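Side-chain contacts in TRAP dicarboxylate transporter, DctP subunit (Ochrobactrum anthropi, PDB 4P47), which probably binds a small organic solute, perhaps a dicarboxylate, in the bacterial periplasm and hands it to a TRAP transporter for uptake: residues S116-E119 / A120-M124; I319-E322 / T323-L327. One frame throughout, in Å; residues are numbered along the deposited sequence.

Contact 1 (S116-E119 / A120-M124); sequences SGEE and ADKVM
Glu118 and Lys122, one helical turn apart, are joined by a salt bridge on the outer face of helix 117-125. Glu118 OE2 lies 2.5 Å from Lys122 NZ, which is too short to take literally: the same oxygen is also crowded against the lysine chain, so its modelled place, and with it the length and geometry of the bridge, is doubtful. As modelled, a bend at chi2 brings the glutamate carboxylate to the lysine side. Glu337 OE1 gives the ammonium a second acidic partner.

At the start of the helix, Ser116 is the N-cap. Its OG accepts from Glu119 N at 3.2 Å in a nearly straight bond (N-H...O 166°), satisfying an amide that has no carbonyl a turn earlier to use. A full capping box would have Glu119 reach back to the amide of Ser116; here Glu119 OE1 instead accepts from Asn115 N, one residue upstream. The next amides follow the i to i+4 pattern: Ala120 N donates to Ser116 O at 3.0 Å, Asp121 N to Gly117 O at 2.9 Å, Lys122 N to Glu118 O at 3.2 Å, and Val123 N to Glu119 O at 3.2 Å.

Asp121 brings OD1 to 3.1 Å from Gly117 O, a meeting of two acceptors. Any unfavourable charge there is probably offset by Arg272 and Arg276, both of which form salt bridges with OD1.

These two arginines belong to helix 254-288. Elsewhere round the turn, Ala120 rests on Tyr237 and Met124 on Pro239 of strand 229-245, while Val123 meets Leu327 and Val334 of helix 321-336, leaving helix 117-125 in contact with two helices and a strand.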
loop_
_atom_site.group_PDB
_atom_site.type_symbol
_atom_site.label_atom_id
_atom_site.label_comp_id
_atom_site.label_asym_id
_atom_site.label_seq_id
_atom_site.Cartn_x
_atom_site.Cartn_y
_atom_site.Cartn_z
ATOM N N SER A 116 0.062 -12.214 -3.692
ATOM C CA SER A 116 -0.995 -12.355 -2.706
ATOM C C SER A 116 -0.657 -11.605 -1.424
ATOM O O SER A 116 0.514 -11.314 -1.139
ATOM C CB SER A 116 -1.199 -13.829 -2.343
ATOM O OG SER A 116 -0.094 -14.326 -1.612
ATOM N N GLY A 117 -1.691 -11.347 -0.642
ATOM C CA GLY A 117 -1.534 -10.722 0.666
ATOM C C GLY A 117 -0.644 -11.526 1.594
ATOM O O GLY A 117 0.151 -10.967 2.344
ATOM N N GLU A 118 -0.776 -12.848 1.536
ATOM C CA GLU A 118 0.014 -13.755 2.352
ATOM C C GLU A 118 1.503 -13.592 2.078
ATOM O O GLU A 118 2.315 -13.538 3.000
ATOM C CB GLU A 118 -0.436 -15.193 2.049
ATOM C CG GLU A 118 0.340 -16.285 2.756
ATOM C CD GLU A 118 1.517 -16.793 1.946
ATOM O OE1 GLU A 118 1.462 -16.744 0.698
ATOM O OE2 GLU A 118 2.499 -17.252 2.562
ATOM N N GLU A 119 1.854 -13.513 0.801
ATOM C CA GLU A 119 3.239 -13.259 0.426
ATOM C C GLU A 119 3.694 -11.903 0.939
ATOM O O GLU A 119 4.778 -11.774 1.485
ATOM C CB GLU A 119 3.436 -13.300 -1.092
ATOM C CG GLU A 119 3.335 -14.672 -1.717
ATOM C CD GLU A 119 3.702 -14.665 -3.198
ATOM O OE1 GLU A 119 3.874 -13.570 -3.782
ATOM O OE2 GLU A 119 3.832 -15.764 -3.779
ATOM N N ALA A 120 2.866 -10.880 0.751
ATOM C CA ALA A 120 3.217 -9.540 1.215
ATOM C C ALA A 120 3.490 -9.528 2.716
ATOM O O ALA A 120 4.455 -8.926 3.166
ATOM C CB ALA A 120 2.120 -8.524 0.870
ATOM N N ASP A 121 2.638 -10.184 3.505
ATOM C CA ASP A 121 2.810 -10.194 4.954
ATOM C C ASP A 121 4.149 -10.813 5.338
ATOM O O ASP A 121 4.824 -10.331 6.242
ATOM C CB ASP A 121 1.716 -11.029 5.638
ATOM C CG ASP A 121 0.331 -10.458 5.469
ATOM O OD1 ASP A 121 0.188 -9.308 4.994
ATOM O OD2 ASP A 121 -0.630 -11.181 5.851
ATOM N N LYS A 122 4.498 -11.916 4.690
ATOM C CA LYS A 122 5.737 -12.627 5.003
ATOM C C LYS A 122 6.921 -11.687 4.820
ATOM O O LYS A 122 7.821 -11.612 5.665
ATOM C CB LYS A 122 5.922 -13.851 4.095
ATOM C CG LYS A 122 5.023 -15.044 4.385
ATOM C CD LYS A 122 5.086 -16.048 3.225
ATOM C CE LYS A 122 4.875 -17.478 3.698
ATOM N NZ LYS A 122 4.704 -18.416 2.548
ATOM N N VAL A 123 6.931 -10.975 3.704
ATOM C CA VAL A 123 8.067 -10.131 3.376
ATOM C C VAL A 123 8.041 -8.828 4.194
ATOM O O VAL A 123 9.064 -8.404 4.727
ATOM C CB VAL A 123 8.158 -9.883 1.861
ATOM C CG1 VAL A 123 9.305 -8.947 1.532
ATOM C CG2 VAL A 123 8.347 -11.199 1.131
ATOM N N MET A 124 6.882 -8.195 4.354
ATOM C CA MET A 124 6.855 -6.934 5.117
ATOM C C MET A 124 7.138 -7.143 6.604
ATOM O O MET A 124 7.750 -6.299 7.264
ATOM C CB MET A 124 5.529 -6.193 4.959
ATOM C CG MET A 124 5.217 -5.778 3.537
ATOM S SD MET A 124 6.540 -4.868 2.686
ATOM C CE MET A 124 6.774 -3.475 3.790
#

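Contact 2 (I319-E322 / T323-L327); sequences IGAE and TVDEL
Ile319 meets Thr323 and Val324 across a helix-to-helix junction, in which Gly320 both breaks the short helix 316-319 and serves as the N-cap of helix 321-336. The contact uses one branch of the isoleucine: CG2 lies 3.6 Å from Val324 CG2 and 3.8 Å from Thr323 CG2. The rotamer of Ile319 (chi1 -69°) sets this touching branch, CG2, anti to the backbone N, and the side chain crosses those of Thr323 and Val324 at roughly right angles. Ile319 also packs on Glu106 and Ala107, while Thr323 sits against Phe128 of helix 127-133, so the apolar side of the junction is turned into the protein.

Gly320 follows with a positive phi of 112°, a backbone shape in which a side chain would press on the carbonyl O of Ile319. The carbonyl of Gly320 opens the hydrogen bonding of the new helix: Val324 N donates to Gly320 O at 3.0 Å, with an almost straight N-H...O angle of 172°.

At Ala321 the pattern continues, as Asp325 N donates to Ala321 O at 2.8 Å. The carboxylate of Asp325 stays near that carbonyl, but its OD2 and Ala321 O are both acceptors and do not bond.

At Glu322 the bond is weak: Glu326 N lies 3.4 Å from Glu322 O. Glu322 itself falls in the first turn of the helix, where the dipole would tend to favour its negative charge; Glu326 OE1 has a further weak bond from Asn131 ND2.

A water bridges the break itself, donating to Ile319 O at 2.9 Å and also hydrogen-bonded to Thr323 OG1.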
loop_
_atom_site.group_PDB
_atom_site.type_symbol
_atom_site.label_atom_id
_atom_site.label_comp_id
_atom_site.label_asym_id
_atom_site.label_seq_id
_atom_site.Cartn_x
_atom_site.Cartn_y
_atom_site.Cartn_z
ATOM N N ILE A 319 17.998 3.226 -4.078
ATOM C CA ILE A 319 17.426 2.414 -3.008
ATOM C C ILE A 319 18.551 1.794 -2.167
ATOM O O ILE A 319 18.496 1.788 -0.930
ATOM C CB ILE A 319 16.508 1.305 -3.576
ATOM C CG1 ILE A 319 15.237 1.929 -4.166
ATOM C CG2 ILE A 319 16.141 0.316 -2.482
ATOM C CD1 ILE A 319 14.393 0.988 -5.023
ATOM N N GLY A 320 19.559 1.272 -2.856
ATOM C CA GLY A 320 20.703 0.630 -2.235
ATOM C C GLY A 320 20.728 -0.866 -2.507
ATOM O O GLY A 320 19.723 -1.560 -2.320
ATOM N N ALA A 321 21.880 -1.375 -2.941
ATOM C CA ALA A 321 22.036 -2.807 -3.162
ATOM C C ALA A 321 21.678 -3.630 -1.926
ATOM O O ALA A 321 21.097 -4.713 -2.036
ATOM C CB ALA A 321 23.471 -3.118 -3.610
ATOM N N GLU A 322 22.029 -3.129 -0.746
ATOM C CA GLU A 322 21.742 -3.850 0.487
ATOM C C GLU A 322 20.246 -4.177 0.580
ATOM O O GLU A 322 19.839 -5.303 0.857
ATOM C CB GLU A 322 22.179 -3.021 1.707
ATOM C CG GLU A 322 21.941 -3.694 3.065
ATOM C CD GLU A 322 23.029 -4.687 3.453
ATOM O OE1 GLU A 322 24.161 -4.576 2.944
ATOM O OE2 GLU A 322 22.750 -5.588 4.273
ATOM N N THR A 323 19.438 -3.162 0.385
ATOM C CA THR A 323 18.000 -3.325 0.464
ATOM C C THR A 323 17.472 -4.180 -0.695
ATOM O O THR A 323 16.715 -5.133 -0.480
ATOM C CB THR A 323 17.319 -1.959 0.487
ATOM O OG1 THR A 323 17.719 -1.231 1.658
ATOM C CG2 THR A 323 15.823 -2.086 0.508
ATOM N N VAL A 324 17.902 -3.896 -1.926
ATOM C CA VAL A 324 17.377 -4.645 -3.073
ATOM C C VAL A 324 17.781 -6.129 -3.065
ATOM O O VAL A 324 16.954 -6.995 -3.352
ATOM C CB VAL A 324 17.778 -3.960 -4.390
ATOM C CG1 VAL A 324 17.322 -4.775 -5.585
ATOM C CG2 VAL A 324 17.188 -2.565 -4.441
ATOM N N ASP A 325 19.047 -6.436 -2.777
ATOM C CA ASP A 325 19.481 -7.833 -2.750
ATOM C C ASP A 325 18.717 -8.652 -1.732
ATOM O O ASP A 325 18.310 -9.793 -2.015
ATOM C CB ASP A 325 20.965 -7.942 -2.404
ATOM C CG ASP A 325 21.874 -7.425 -3.498
ATOM O OD1 ASP A 325 21.454 -7.316 -4.668
ATOM O OD2 ASP A 325 23.043 -7.148 -3.164
ATOM N N GLU A 326 18.518 -8.079 -0.546
ATOM C CA GLU A 326 17.767 -8.742 0.524
ATOM C C GLU A 326 16.333 -9.027 0.079
ATOM O O GLU A 326 15.812 -10.142 0.239
ATOM C CB GLU A 326 17.759 -7.867 1.780
ATOM C CG GLU A 326 16.789 -8.341 2.878
ATOM C CD GLU A 326 16.922 -7.554 4.182
ATOM O OE1 GLU A 326 16.640 -6.334 4.187
ATOM O OE2 GLU A 326 17.311 -8.162 5.204
ATOM N N LEU A 327 15.701 -8.013 -0.491
ATOM C CA LEU A 327 14.348 -8.146 -1.015
ATOM C C LEU A 327 14.278 -9.258 -2.063
ATOM O O LEU A 327 13.421 -10.148 -1.994
ATOM C CB LEU A 327 13.909 -6.814 -1.611
ATOM C CG LEU A 327 12.542 -6.793 -2.287
ATOM C CD1 LEU A 327 11.442 -7.207 -1.308
ATOM C CD2 LEU A 327 12.262 -5.427 -2.859
HETATM O O HOH W 1 19.756 -0.182 0.769
#

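Along the chain the two helix starts come in series, contact 1 near the head of helix 117-125 and contact 2 some two hundred residues later, at the head of helix 321-336. Their centres are about 18 Å apart, yet the two helices are neighbours in the fold and touch directly: Val123 CG1 of contact 1 packs on Leu327 CD1 of contact 2 at 4.0 Å. Contact 1 is the deeper, about 12 Å from the centre of the chain against 19 Å. Helix 321-336 is thus packed against a helix from much earlier in the chain. Separately, a C-terminus, probably including remnants of the expression tag, is bound in the ligand-binding pocket in this crystal.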